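Local coordinates for CADD-like protein of unknown function (Nostoc punctiforme, PDB 3B5P), which is of unknown function but is related to the chlamydial protein CADD and probably shares the all-helical fold of the heme-oxygenase-like clan, at residues Gln134-Leu139 against Phe204-Ala209; Phe58-Arg63 against Glu77-Ile82; Phe22-Asn27 against Leu153-Lys158; Gln31-Ala36 against Val157-Trp162; Glu54-Thr59 against Asp83-Ser88. One frame throughout, in Å; residues are numbered along the deposited sequence.

Contact 1 (Gln134-Leu139 against Phe204-Ala209)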
# COMPACT_ATOMS: atom_id res chain seq x y z
N GLN A 134 -11.03 15.61 -6.84
CA GLN A 134 -11.45 15.21 -8.18
C GLN A 134 -10.69 13.97 -8.69
O GLN A 134 -9.62 13.59 -8.17
CB GLN A 134 -11.29 16.38 -9.16
CG GLN A 134 -12.27 17.54 -8.96
CD GLN A 134 -12.07 18.65 -10.02
N VAL A 135 -11.26 13.35 -9.71
CA VAL A 135 -10.78 12.05 -10.21
C VAL A 135 -9.27 12.03 -10.51
O VAL A 135 -8.59 11.08 -10.14
CB VAL A 135 -11.64 11.52 -11.43
CG1 VAL A 135 -11.47 12.40 -12.72
CG2 VAL A 135 -11.34 10.06 -11.75
N ASP A 136 -8.73 13.06 -11.18
CA ASP A 136 -7.30 13.05 -11.52
C ASP A 136 -6.40 12.98 -10.26
O ASP A 136 -5.49 12.20 -10.22
CB ASP A 136 -6.89 14.23 -12.39
CG ASP A 136 -7.52 15.54 -11.96
OD1 ASP A 136 -8.18 15.61 -10.90
OD2 ASP A 136 -7.37 16.50 -12.71
N TYR A 137 -6.72 13.76 -9.25
CA TYR A 137 -5.97 13.77 -7.99
C TYR A 137 -6.14 12.42 -7.29
O TYR A 137 -5.16 11.80 -6.84
CB TYR A 137 -6.51 14.95 -7.11
CG TYR A 137 -5.78 15.21 -5.79
CD1 TYR A 137 -6.04 14.44 -4.65
CD2 TYR A 137 -4.85 16.23 -5.68
CE1 TYR A 137 -5.41 14.70 -3.44
CE2 TYR A 137 -4.23 16.50 -4.48
CZ TYR A 137 -4.52 15.73 -3.36
OH TYR A 137 -3.88 15.99 -2.19
N VAL A 138 -7.38 11.93 -7.23
CA VAL A 138 -7.66 10.65 -6.55
C VAL A 138 -6.97 9.43 -7.23
O VAL A 138 -6.54 8.49 -6.57
CB VAL A 138 -9.17 10.38 -6.46
CG1 VAL A 138 -9.44 8.93 -5.98
CG2 VAL A 138 -9.84 11.38 -5.59
N LEU A 139 -6.87 9.45 -8.56
CA LEU A 139 -6.21 8.36 -9.25
C LEU A 139 -4.70 8.41 -9.09
O LEU A 139 -4.02 7.36 -9.21
CB LEU A 139 -6.64 8.28 -10.73
CG LEU A 139 -7.78 7.29 -11.00
CD1 LEU A 139 -7.32 5.83 -10.87
CD2 LEU A 139 -8.93 7.52 -10.07
N PHE A 204 -2.24 16.50 -15.49
CA PHE A 204 -1.05 15.79 -14.93
C PHE A 204 -0.60 16.40 -13.61
O PHE A 204 -0.14 15.69 -12.73
CB PHE A 204 0.14 15.80 -15.87
CG PHE A 204 0.03 14.87 -17.05
CD1 PHE A 204 -1.08 14.05 -17.28
CD2 PHE A 204 1.06 14.85 -17.99
CE1 PHE A 204 -1.13 13.23 -18.40
CE2 PHE A 204 1.02 14.01 -19.11
CZ PHE A 204 -0.09 13.23 -19.32
N GLY A 205 -0.76 17.72 -13.48
CA GLY A 205 -0.44 18.38 -12.26
C GLY A 205 -1.23 17.86 -11.09
O GLY A 205 -0.64 17.60 -10.06
N GLU A 206 -2.55 17.74 -11.24
CA GLU A 206 -3.39 17.17 -10.18
C GLU A 206 -3.09 15.70 -9.88
O GLU A 206 -3.02 15.30 -8.72
CB GLU A 206 -4.87 17.37 -10.47
CG GLU A 206 -5.31 18.85 -10.35
CD GLU A 206 -5.41 19.36 -8.91
OE1 GLU A 206 -6.04 18.69 -8.08
OE2 GLU A 206 -4.84 20.43 -8.61
N PHE A 207 -2.84 14.91 -10.91
CA PHE A 207 -2.43 13.53 -10.71
C PHE A 207 -1.12 13.46 -9.90
O PHE A 207 -1.07 12.69 -8.92
CB PHE A 207 -2.30 12.84 -12.05
CG PHE A 207 -1.95 11.37 -11.96
CD1 PHE A 207 -0.65 10.99 -11.76
CD2 PHE A 207 -2.94 10.39 -12.05
CE1 PHE A 207 -0.32 9.67 -11.71
CE2 PHE A 207 -2.61 9.04 -11.97
CZ PHE A 207 -1.31 8.69 -11.78
N ALA A 208 -0.09 14.23 -10.26
CA ALA A 208 1.15 14.26 -9.47
C ALA A 208 0.98 14.74 -8.02
O ALA A 208 1.65 14.19 -7.14
CB ALA A 208 2.23 15.10 -10.18
N ALA A 209 0.15 15.78 -7.79
CA ALA A 209 -0.20 16.24 -6.44
C ALA A 209 -0.90 15.18 -5.58
O ALA A 209 -0.55 15.00 -4.43
CB ALA A 209 -1.03 17.54 -6.48
O HOH W 1 -8.46 17.81 -9.42
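E206, in the first turn of helix 204-229, sets its CB against the carboxylate of D136, 3.5 Å from OD2. Bent at chi2 (-74°), its chain then turns so that OE1 lies 3.6 Å from Y137 CD2, at an oblique approach to the ring. The same oxygen forms a salt bridge with R133, whose guanidinium also makes a cation-pi contact with Y137. F207 follows where the backbones run closest: the helix axes come within 6.7 Å at an angle of 38°. Here F207 CA points its hydrogen at D136 O, 3.4 Å away, and Y137 CA returns the same kind of contact to E206 O. The F207 ring reaches further along, with CE2 3.5 Å from L139 O, while F4, L7 and L11 of the N-terminal part also pack against it. At A209 the CB methyl rests 3.9 Å from Y137 CE2. No direct hydrogen bond joins the two segments; a water does so instead, donating to D136 OD1 at 2.7 Å and to E206 OE1 at 2.9 Å. With a donor shared between the two carboxylates and R133 beside them, the like charges are probably well tolerated, and D136 OD1 has a further donor in Y137 N.

Contact 2 (Phe58-Arg63 against Glu77-Ile82)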
# COMPACT_ATOMS: atom_id res chain seq x y z
N PHE A 58 -11.04 1.90 0.25
CA PHE A 58 -10.46 3.00 -0.51
C PHE A 58 -10.50 2.78 -2.01
O PHE A 58 -10.75 3.73 -2.74
CB PHE A 58 -9.02 3.29 -0.05
CG PHE A 58 -8.93 3.86 1.35
CD1 PHE A 58 -9.70 4.96 1.72
CD2 PHE A 58 -8.07 3.30 2.30
CE1 PHE A 58 -9.63 5.51 3.03
CE2 PHE A 58 -7.98 3.84 3.59
CZ PHE A 58 -8.78 4.95 3.96
N THR A 59 -10.23 1.56 -2.49
CA THR A 59 -10.24 1.29 -3.91
C THR A 59 -11.67 1.46 -4.44
O THR A 59 -11.87 1.89 -5.59
CB THR A 59 -9.75 -0.15 -4.22
OG1 THR A 59 -8.51 -0.39 -3.54
CG2 THR A 59 -9.60 -0.36 -5.76
N GLU A 60 -12.66 1.13 -3.62
CA GLU A 60 -14.04 1.29 -4.01
C GLU A 60 -14.40 2.77 -4.08
O GLU A 60 -15.20 3.16 -4.94
CB GLU A 60 -14.98 0.55 -3.07
CG GLU A 60 -16.46 0.69 -3.36
CD GLU A 60 -16.94 0.09 -4.69
OE1 GLU A 60 -16.25 -0.78 -5.27
OE2 GLU A 60 -18.04 0.47 -5.15
N LEU A 61 -13.85 3.61 -3.21
CA LEU A 61 -14.11 5.06 -3.34
C LEU A 61 -13.49 5.60 -4.65
O LEU A 61 -14.13 6.41 -5.36
CB LEU A 61 -13.61 5.85 -2.12
CG LEU A 61 -14.29 5.66 -0.76
CD1 LEU A 61 -13.37 6.18 0.30
CD2 LEU A 61 -15.62 6.36 -0.74
N ALA A 62 -12.29 5.12 -4.99
CA ALA A 62 -11.64 5.48 -6.26
C ALA A 62 -12.45 4.99 -7.45
O ALA A 62 -12.52 5.68 -8.43
CB ALA A 62 -10.23 4.93 -6.35
N ARG A 63 -13.01 3.78 -7.38
CA ARG A 63 -13.85 3.24 -8.46
C ARG A 63 -15.08 4.09 -8.68
O ARG A 63 -15.48 4.32 -9.81
CB ARG A 63 -14.27 1.80 -8.15
CG ARG A 63 -14.88 1.04 -9.34
CD ARG A 63 -15.36 -0.33 -8.89
NE ARG A 63 -16.59 -0.25 -8.12
CZ ARG A 63 -17.84 -0.31 -8.62
NH1 ARG A 63 -18.05 -0.45 -9.92
NH2 ARG A 63 -18.88 -0.21 -7.80
N GLU A 77 -10.82 -1.70 -14.29
CA GLU A 77 -9.55 -2.18 -13.78
C GLU A 77 -9.56 -2.27 -12.26
O GLU A 77 -9.02 -3.21 -11.69
CB GLU A 77 -8.42 -1.23 -14.22
CG GLU A 77 -7.03 -1.71 -13.94
CD GLU A 77 -6.68 -3.00 -14.68
OE1 GLU A 77 -7.32 -3.34 -15.72
OE2 GLU A 77 -5.76 -3.69 -14.20
N LEU A 78 -10.10 -1.25 -11.60
CA LEU A 78 -10.19 -1.18 -10.14
C LEU A 78 -11.08 -2.29 -9.55
O LEU A 78 -10.74 -2.89 -8.53
CB LEU A 78 -10.67 0.24 -9.70
CG LEU A 78 -9.70 1.42 -9.90
CD1 LEU A 78 -10.35 2.75 -9.62
CD2 LEU A 78 -8.43 1.22 -9.06
N GLN A 79 -12.18 -2.60 -10.24
CA GLN A 79 -13.07 -3.69 -9.89
C GLN A 79 -12.35 -5.05 -9.96
O GLN A 79 -12.49 -5.86 -9.05
CB GLN A 79 -14.30 -3.73 -10.78
CG GLN A 79 -15.35 -4.76 -10.31
CD GLN A 79 -15.89 -4.41 -8.92
OE1 GLN A 79 -15.55 -5.05 -7.92
NE2 GLN A 79 -16.70 -3.37 -8.85
N GLU A 80 -11.59 -5.30 -11.02
CA GLU A 80 -10.76 -6.51 -11.08
C GLU A 80 -9.77 -6.57 -9.91
O GLU A 80 -9.56 -7.63 -9.34
CB GLU A 80 -10.03 -6.64 -12.41
CG GLU A 80 -10.96 -6.80 -13.63
CD GLU A 80 -10.27 -6.62 -15.00
OE1 GLU A 80 -9.01 -6.64 -15.09
OE2 GLU A 80 -11.00 -6.48 -16.01
N ASN A 81 -9.19 -5.42 -9.53
CA ASN A 81 -8.31 -5.35 -8.35
C ASN A 81 -9.04 -5.65 -7.04
O ASN A 81 -8.60 -6.51 -6.26
CB ASN A 81 -7.60 -3.99 -8.23
CG ASN A 81 -6.66 -3.70 -9.40
OD1 ASN A 81 -6.47 -4.52 -10.31
ND2 ASN A 81 -6.05 -2.51 -9.38
N ILE A 82 -10.18 -4.99 -6.82
CA ILE A 82 -11.06 -5.29 -5.69
C ILE A 82 -11.37 -6.79 -5.65
O ILE A 82 -11.36 -7.39 -4.58
CB ILE A 82 -12.41 -4.48 -5.74
CG1 ILE A 82 -12.15 -2.98 -5.50
CG2 ILE A 82 -13.41 -5.05 -4.73
CD1 ILE A 82 -13.34 -2.04 -5.69
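The R63 guanidinium carries the end of the Q79 side chain over one face, displaced toward its rim. At its edge, in plane, sits the E60 carboxylate, gripped side-on: R63 NE donates to E60 OE1 and R63 NH2 to E60 OE2, both at 2.9 Å. The second bond uses the syn lone pair of OE2, whereas OE1 is met from above the carboxylate plane. R63 leaves its helix with CG anti to the backbone N (chi1 -167°) and bends at chi3 (75°), which brings the guanidinium back to E60. Beneath this polar layer I82 CD1 presses to 3.2 Å from E60 OE1, and I82 CG1 slides past T59 CG2 at 3.7 Å. T59 CG2 also meets L78 CD2, while L78 CD1 lies 3.6 Å from R63 N and 3.9 Å from A62 CB. The two helices form an antiparallel hairpin, axes 9.5 Å apart at 162°. Inside their seam T59 CG2, A62, L78 and I82 pack together, and the E60-R63 pair, with R64 as a second salt-bridge partner of E60 OE2, keeps the charges along its margin.

Contact 3 (Phe22-Asn27 against Leu153-Lys158)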
# COMPACT_ATOMS: atom_id res chain seq x y z
N PHE A 22 10.37 4.02 2.23
CA PHE A 22 10.22 2.90 1.32
C PHE A 22 11.53 2.23 0.96
O PHE A 22 11.52 1.25 0.19
CB PHE A 22 9.47 3.36 0.09
CG PHE A 22 8.18 4.04 0.43
CD1 PHE A 22 7.14 3.31 0.97
CD2 PHE A 22 8.05 5.40 0.32
CE1 PHE A 22 5.97 3.94 1.35
CE2 PHE A 22 6.89 6.01 0.68
CZ PHE A 22 5.85 5.28 1.20
N SER A 23 12.62 2.72 1.56
CA SER A 23 13.96 2.16 1.43
C SER A 23 14.13 1.01 2.41
O SER A 23 13.75 1.13 3.58
CB SER A 23 15.04 3.20 1.74
OG SER A 23 16.29 2.50 1.89
N ILE A 24 14.74 -0.09 1.94
CA ILE A 24 14.86 -1.30 2.73
C ILE A 24 15.86 -1.10 3.88
O ILE A 24 15.84 -1.85 4.87
CB ILE A 24 15.24 -2.56 1.84
CG1 ILE A 24 15.01 -3.87 2.62
CG2 ILE A 24 16.68 -2.52 1.36
CD1 ILE A 24 13.61 -4.00 3.25
N THR A 25 16.75 -0.12 3.73
CA THR A 25 17.77 0.20 4.72
C THR A 25 17.50 1.47 5.55
O THR A 25 17.88 1.51 6.72
CB THR A 25 19.18 0.33 4.05
OG1 THR A 25 19.17 1.29 2.99
CG2 THR A 25 19.63 -1.03 3.49
N GLU A 26 16.87 2.48 4.97
CA GLU A 26 16.63 3.80 5.63
C GLU A 26 15.22 4.00 6.21
O GLU A 26 14.90 5.07 6.75
CB GLU A 26 16.92 4.93 4.62
CG GLU A 26 18.36 4.87 4.10
CD GLU A 26 18.57 5.65 2.82
OE1 GLU A 26 18.61 6.90 2.88
OE2 GLU A 26 18.72 5.02 1.75
N ASN A 27 14.38 2.99 6.12
CA ASN A 27 13.09 3.02 6.75
C ASN A 27 13.28 3.24 8.26
O ASN A 27 14.18 2.64 8.84
CB ASN A 27 12.35 1.72 6.45
CG ASN A 27 11.04 1.62 7.17
OD1 ASN A 27 11.00 1.15 8.29
ND2 ASN A 27 9.96 2.07 6.54
N LEU A 153 6.00 -4.31 0.64
CA LEU A 153 6.07 -5.75 0.77
C LEU A 153 7.48 -6.23 1.17
O LEU A 153 7.63 -7.09 2.03
CB LEU A 153 5.62 -6.43 -0.52
N THR A 154 8.51 -5.67 0.54
CA THR A 154 9.92 -5.98 0.90
C THR A 154 10.20 -5.66 2.36
O THR A 154 10.88 -6.40 3.04
CB THR A 154 10.89 -5.21 -0.02
OG1 THR A 154 10.47 -5.38 -1.37
CG2 THR A 154 12.32 -5.74 0.12
N LEU A 155 9.70 -4.51 2.83
CA LEU A 155 9.82 -4.17 4.24
C LEU A 155 9.16 -5.20 5.16
O LEU A 155 9.72 -5.57 6.18
CB LEU A 155 9.21 -2.78 4.51
CG LEU A 155 9.98 -1.58 3.95
CD1 LEU A 155 9.10 -0.29 3.85
CD2 LEU A 155 11.15 -1.35 4.82
N ILE A 156 7.97 -5.66 4.79
CA ILE A 156 7.23 -6.57 5.65
C ILE A 156 7.94 -7.92 5.71
O ILE A 156 8.02 -8.54 6.76
CB ILE A 156 5.76 -6.72 5.20
CG1 ILE A 156 5.02 -5.38 5.31
CG2 ILE A 156 5.00 -7.80 6.02
CD1 ILE A 156 5.17 -4.59 6.59
N VAL A 157 8.50 -8.36 4.60
CA VAL A 157 9.37 -9.55 4.62
C VAL A 157 10.50 -9.44 5.68
O VAL A 157 10.64 -10.31 6.49
CB VAL A 157 9.92 -9.88 3.20
CG1 VAL A 157 10.84 -11.12 3.21
CG2 VAL A 157 8.76 -10.11 2.24
N LYS A 158 11.27 -8.36 5.68
CA LYS A 158 12.34 -8.19 6.67
C LYS A 158 11.83 -8.23 8.10
O LYS A 158 12.42 -8.86 8.95
CB LYS A 158 13.11 -6.88 6.46
CG LYS A 158 14.41 -6.84 7.25
CD LYS A 158 15.19 -5.56 7.05
CE LYS A 158 16.36 -5.46 8.04
NZ LYS A 158 17.32 -6.59 7.95
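I24 and L155 mark the closest backbone approach, 6.0 Å between their CA atoms, where a segment without regular structure passes a turn of helix 135-163. The loop is folded by S23, whose OG accepts from T25 N (an ST turn) and, at 3.1 Å, from E26 N (an ST motif). I24 bridges to the helix through its outermost carbon: with CG1 anti to the backbone N (chi1 -165°) and a bend at chi2 (51°), CD1 reaches 3.6 Å from T154 O and 3.8 Å from T154 CG2, the two side chains crossing at about a right angle. T154 turns its methyl to this contact and its OG1 to I150 O of its own helix. Deeper in, L155 faces N27 with both methyls; in the conformer given, one of two, CD2 is 3.7 Å from N27 CB and CD1 is 3.7 Å from N27 ND2. N27 stands at the N-cap of helix 28-31, OD1 taking V30 N and ND2 giving to A21 O. No hydrogen bond spans the two segments, and the contact rests mainly on van der Waals packing. Bonded to A21 O and V30 N, the N27 amide can lie against the L155 methyls, while T154 offers its methyl to I24.

Contact 4 (Gln31-Ala36 against Val157-Trp162)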
# COMPACT_ATOMS: atom_id res chain seq x y z
N GLN A 31 15.67 1.04 10.83
CA GLN A 31 16.84 1.71 11.41
C GLN A 31 16.89 1.50 12.93
O GLN A 31 17.95 1.56 13.53
CB GLN A 31 16.78 3.22 11.09
CG GLN A 31 17.27 3.59 9.71
CD GLN A 31 17.17 5.06 9.40
OE1 GLN A 31 16.33 5.79 9.95
NE2 GLN A 31 18.00 5.52 8.48
N MSE A 32 15.73 1.28 13.55
CA MSE A 32 15.65 1.07 15.01
C MSE A 32 15.45 -0.37 15.45
O MSE A 32 15.20 -0.63 16.64
CB MSE A 32 14.52 1.93 15.59
CG MSE A 32 14.83 3.47 15.61
SE MSE A 32 16.49 3.97 16.59
CE MSE A 32 17.63 4.45 15.11
N LEU A 33 15.57 -1.31 14.51
CA LEU A 33 15.37 -2.75 14.83
C LEU A 33 16.30 -3.29 15.89
O LEU A 33 15.92 -4.16 16.67
CB LEU A 33 15.52 -3.64 13.58
CG LEU A 33 14.30 -3.81 12.67
CD1 LEU A 33 14.66 -4.74 11.51
CD2 LEU A 33 13.08 -4.32 13.44
N SER A 34 17.53 -2.80 15.91
CA SER A 34 18.51 -3.18 16.92
C SER A 34 18.07 -2.78 18.34
O SER A 34 18.55 -3.33 19.29
CB SER A 34 19.88 -2.53 16.60
OG SER A 34 19.84 -1.11 16.80
N GLN A 35 17.19 -1.79 18.46
CA GLN A 35 16.74 -1.25 19.75
C GLN A 35 15.35 -1.76 20.18
O GLN A 35 14.82 -1.34 21.22
CB GLN A 35 16.68 0.28 19.64
CG GLN A 35 17.99 0.94 19.14
CD GLN A 35 19.12 0.76 20.15
OE1 GLN A 35 19.01 1.20 21.28
NE2 GLN A 35 20.17 0.06 19.75
N ALA A 36 14.79 -2.66 19.40
CA ALA A 36 13.41 -3.11 19.57
C ALA A 36 13.32 -4.51 20.17
O ALA A 36 14.17 -5.36 19.95
CB ALA A 36 12.70 -3.10 18.23
N VAL A 157 8.50 -8.36 4.60
CA VAL A 157 9.37 -9.55 4.62
C VAL A 157 10.50 -9.44 5.68
O VAL A 157 10.64 -10.31 6.49
CB VAL A 157 9.92 -9.88 3.20
CG1 VAL A 157 10.84 -11.12 3.21
CG2 VAL A 157 8.76 -10.11 2.24
N LYS A 158 11.27 -8.36 5.68
CA LYS A 158 12.34 -8.19 6.67
C LYS A 158 11.83 -8.23 8.10
O LYS A 158 12.42 -8.86 8.95
CB LYS A 158 13.11 -6.88 6.46
CG LYS A 158 14.41 -6.84 7.25
CD LYS A 158 15.19 -5.56 7.05
CE LYS A 158 16.36 -5.46 8.04
NZ LYS A 158 17.32 -6.59 7.95
N LEU A 159 10.71 -7.56 8.36
CA LEU A 159 10.15 -7.55 9.69
C LEU A 159 9.74 -8.96 10.13
O LEU A 159 9.93 -9.34 11.29
CB LEU A 159 8.95 -6.60 9.76
CG LEU A 159 9.12 -5.07 9.57
CD1 LEU A 159 7.84 -4.31 9.97
CD2 LEU A 159 10.32 -4.51 10.32
N VAL A 160 9.14 -9.71 9.20
CA VAL A 160 8.79 -11.14 9.41
C VAL A 160 10.02 -12.01 9.62
O VAL A 160 10.03 -12.82 10.52
CB VAL A 160 7.88 -11.71 8.26
CG1 VAL A 160 7.82 -13.28 8.25
CG2 VAL A 160 6.51 -11.15 8.39
N GLU A 161 11.07 -11.80 8.85
CA GLU A 161 12.34 -12.52 9.09
C GLU A 161 13.01 -12.21 10.44
O GLU A 161 13.65 -13.06 11.03
CB GLU A 161 13.33 -12.30 7.94
CG GLU A 161 12.91 -13.00 6.66
CD GLU A 161 13.78 -12.69 5.44
OE1 GLU A 161 14.45 -11.65 5.39
OE2 GLU A 161 13.76 -13.51 4.49
N TRP A 162 12.84 -11.00 10.93
CA TRP A 162 13.41 -10.55 12.18
C TRP A 162 12.60 -11.16 13.34
O TRP A 162 13.17 -11.70 14.29
CB TRP A 162 13.35 -9.00 12.17
CG TRP A 162 14.03 -8.37 13.29
CD1 TRP A 162 15.34 -8.00 13.36
CD2 TRP A 162 13.45 -8.06 14.56
NE1 TRP A 162 15.61 -7.48 14.60
CE2 TRP A 162 14.47 -7.50 15.36
CE3 TRP A 162 12.16 -8.21 15.11
CZ2 TRP A 162 14.23 -7.06 16.67
CZ3 TRP A 162 11.93 -7.79 16.41
CH2 TRP A 162 12.96 -7.22 17.17
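L33 opens the 3-10 turn 33-35 and projects onto the indole of W162. Its CD2 stands over the five-membered ring, 3.9 Å from the centroid and 11° off the normal, a CH-pi contact; CD1 lies over the same ring system, 3.8 Å from W162 CD1. The leucine also reaches L159, CD2 to CD2 at 4.2 Å, and CD1 touches K158 CE in the lysine conformer given. Further on, the L33 carbonyl O approaches W162 CZ2 to 3.4 Å. A36 ends the segment with its O at the indole edge, in the ring plane, 3.6 Å from CH2, and its CB 4.3 Å from the same carbon. With CG anti to the backbone N (chi1 -173°), the W162 ring extends from the helix to meet both residues. Shortening W162 to an alanine would probably leave L33 without the ring beneath its methyls and open a gap beside A36. I41 of helix 38-48 also touches L33, A36 and W162, so the cluster joins the connection between helices 28-31 and 38-48 to the C-terminal end of helix 135-163 in this all-helical bundle.

Contact 5 (Glu54-Thr59 against Asp83-Ser88)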
# COMPACT_ATOMS: atom_id res chain seq x y z
N GLU A 54 -8.24 -1.98 5.16
CA GLU A 54 -9.07 -0.90 4.68
C GLU A 54 -8.89 -0.60 3.20
O GLU A 54 -9.54 0.29 2.69
CB GLU A 54 -8.80 0.38 5.48
CG GLU A 54 -9.02 0.26 7.00
CD GLU A 54 -10.48 0.07 7.41
OE1 GLU A 54 -11.38 0.61 6.75
OE2 GLU A 54 -10.71 -0.60 8.44
N LEU A 55 -8.03 -1.36 2.52
CA LEU A 55 -7.65 -1.07 1.13
C LEU A 55 -8.80 -1.27 0.15
O LEU A 55 -8.99 -0.46 -0.74
CB LEU A 55 -6.46 -1.96 0.71
CG LEU A 55 -5.93 -1.77 -0.72
CD1 LEU A 55 -5.66 -0.29 -1.06
CD2 LEU A 55 -4.72 -2.62 -0.98
N VAL A 56 -9.61 -2.31 0.33
CA VAL A 56 -10.74 -2.55 -0.58
C VAL A 56 -11.71 -1.36 -0.55
O VAL A 56 -12.18 -0.91 -1.59
CB VAL A 56 -11.42 -3.93 -0.31
CG1 VAL A 56 -12.92 -3.94 -0.79
CG2 VAL A 56 -10.61 -5.05 -0.99
N GLY A 57 -11.97 -0.83 0.64
CA GLY A 57 -12.82 0.35 0.83
C GLY A 57 -12.32 1.60 0.12
O GLY A 57 -13.08 2.28 -0.54
N PHE A 58 -11.04 1.90 0.25
CA PHE A 58 -10.46 3.00 -0.51
C PHE A 58 -10.50 2.78 -2.01
O PHE A 58 -10.75 3.73 -2.74
CB PHE A 58 -9.02 3.29 -0.05
CG PHE A 58 -8.93 3.86 1.35
CD1 PHE A 58 -9.70 4.96 1.72
CD2 PHE A 58 -8.07 3.30 2.30
CE1 PHE A 58 -9.63 5.51 3.03
CE2 PHE A 58 -7.98 3.84 3.59
CZ PHE A 58 -8.78 4.95 3.96
N THR A 59 -10.23 1.56 -2.49
CA THR A 59 -10.24 1.29 -3.91
C THR A 59 -11.67 1.46 -4.44
O THR A 59 -11.87 1.89 -5.59
CB THR A 59 -9.75 -0.15 -4.22
OG1 THR A 59 -8.51 -0.39 -3.54
CG2 THR A 59 -9.60 -0.36 -5.76
N ASP A 83 -11.67 -7.38 -6.79
CA ASP A 83 -12.03 -8.81 -6.85
C ASP A 83 -10.87 -9.71 -6.41
O ASP A 83 -11.10 -10.66 -5.67
CB ASP A 83 -12.48 -9.24 -8.25
CG ASP A 83 -13.86 -8.69 -8.66
OD1 ASP A 83 -14.63 -8.21 -7.81
OD2 ASP A 83 -14.17 -8.77 -9.86
N GLU A 84 -9.66 -9.43 -6.89
CA GLU A 84 -8.46 -10.14 -6.42
C GLU A 84 -8.29 -10.00 -4.91
O GLU A 84 -8.16 -11.00 -4.22
CB GLU A 84 -7.19 -9.62 -7.04
CG GLU A 84 -6.91 -10.03 -8.47
CD GLU A 84 -5.77 -9.18 -9.08
OE1 GLU A 84 -4.87 -8.74 -8.30
OE2 GLU A 84 -5.78 -8.92 -10.32
N GLU A 85 -8.29 -8.76 -4.42
CA GLU A 85 -8.12 -8.47 -2.99
C GLU A 85 -9.12 -9.22 -2.12
O GLU A 85 -8.78 -9.65 -1.04
CB GLU A 85 -8.22 -6.95 -2.71
CG GLU A 85 -7.00 -6.16 -3.22
CD GLU A 85 -7.27 -4.66 -3.53
OE1 GLU A 85 -8.33 -4.10 -3.16
OE2 GLU A 85 -6.36 -4.04 -4.16
N MSE A 86 -10.35 -9.37 -2.62
CA MSE A 86 -11.40 -10.07 -1.88
C MSE A 86 -11.40 -11.60 -2.06
O MSE A 86 -12.18 -12.29 -1.41
CB MSE A 86 -12.76 -9.49 -2.27
CG MSE A 86 -12.98 -8.06 -1.79
SE MSE A 86 -13.02 -7.89 0.13
CE MSE A 86 -14.44 -6.57 0.36
N GLY A 87 -10.54 -12.11 -2.94
CA GLY A 87 -10.28 -13.56 -3.04
C GLY A 87 -10.69 -14.31 -4.30
O GLY A 87 -11.00 -15.50 -4.23
N SER A 88 -10.69 -13.66 -5.45
CA SER A 88 -11.14 -14.32 -6.70
C SER A 88 -10.14 -15.38 -7.18
O SER A 88 -10.55 -16.43 -7.66
CB SER A 88 -11.40 -13.28 -7.80
OG SER A 88 -10.19 -12.69 -8.23
O HOH W 2 -6.49 -1.55 -4.78
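V56 and E85 pack side by side in the antiparallel hairpin of helices 50-68 and 72-85, at the point where the second helix ends in a Schellman motif. There G87 has a positive phi (113°), and S88 N bonds back to D83 O while G87 N bonds to E84 O. The close-packed part centres on E85, which lies against V56 and L55. Its chain, extended beyond CG, slides past V56 in the opposite direction, V56 CG2 lying 3.5 Å from E85 CB and 3.3 Å from E85 OE1. L55 comes at about a right angle, CD2 3.8 Å from E85 OE2. The solvent-facing rim is formed by the exposed selenomethionine M86, whose chain, bent at chi2 and chi3, crosses the valine obliquely. M86 has two conformers, so the very short approach of its CE to V56 CG1 is doubtful. Toward the T59 side a water donates to E85 OE2 and to T59 OG1, both at 2.6 Å, joining helices that share no direct hydrogen bond here. An alanine in place of E85 would probably leave that water without its second acceptor and bare the methyls of L55 and V56. T59 OG1 is itself tied down, giving its proton at 2.8 Å to L55 O, from 43° out of the carbonyl plane; that oxygen also accepts T59 N.

In the fold
Helix 135-163 is the shared element of contacts 1, 3 and 4: contact 1 uses its beginning, and contacts 3 and 4 its later turns, sharing V157 and K158 with centres about 9 Å apart. Contacts 1 and 4 lie on opposite sides of the chain's centre, about 35 Å between centres. Contacts 2 and 5 are neighbouring levels of one hairpin, helices 50-68 and 72-85, their centres about 7 Å apart, with F58 and T59 in common. This hairpin forms within the long span of chain between the halves of contacts 3 and 4, and meets contact 1 where A62 touches V138. Local hairpin pairing thus combines with long-range contacts along one helix to knit early and late sequence into a single bundle.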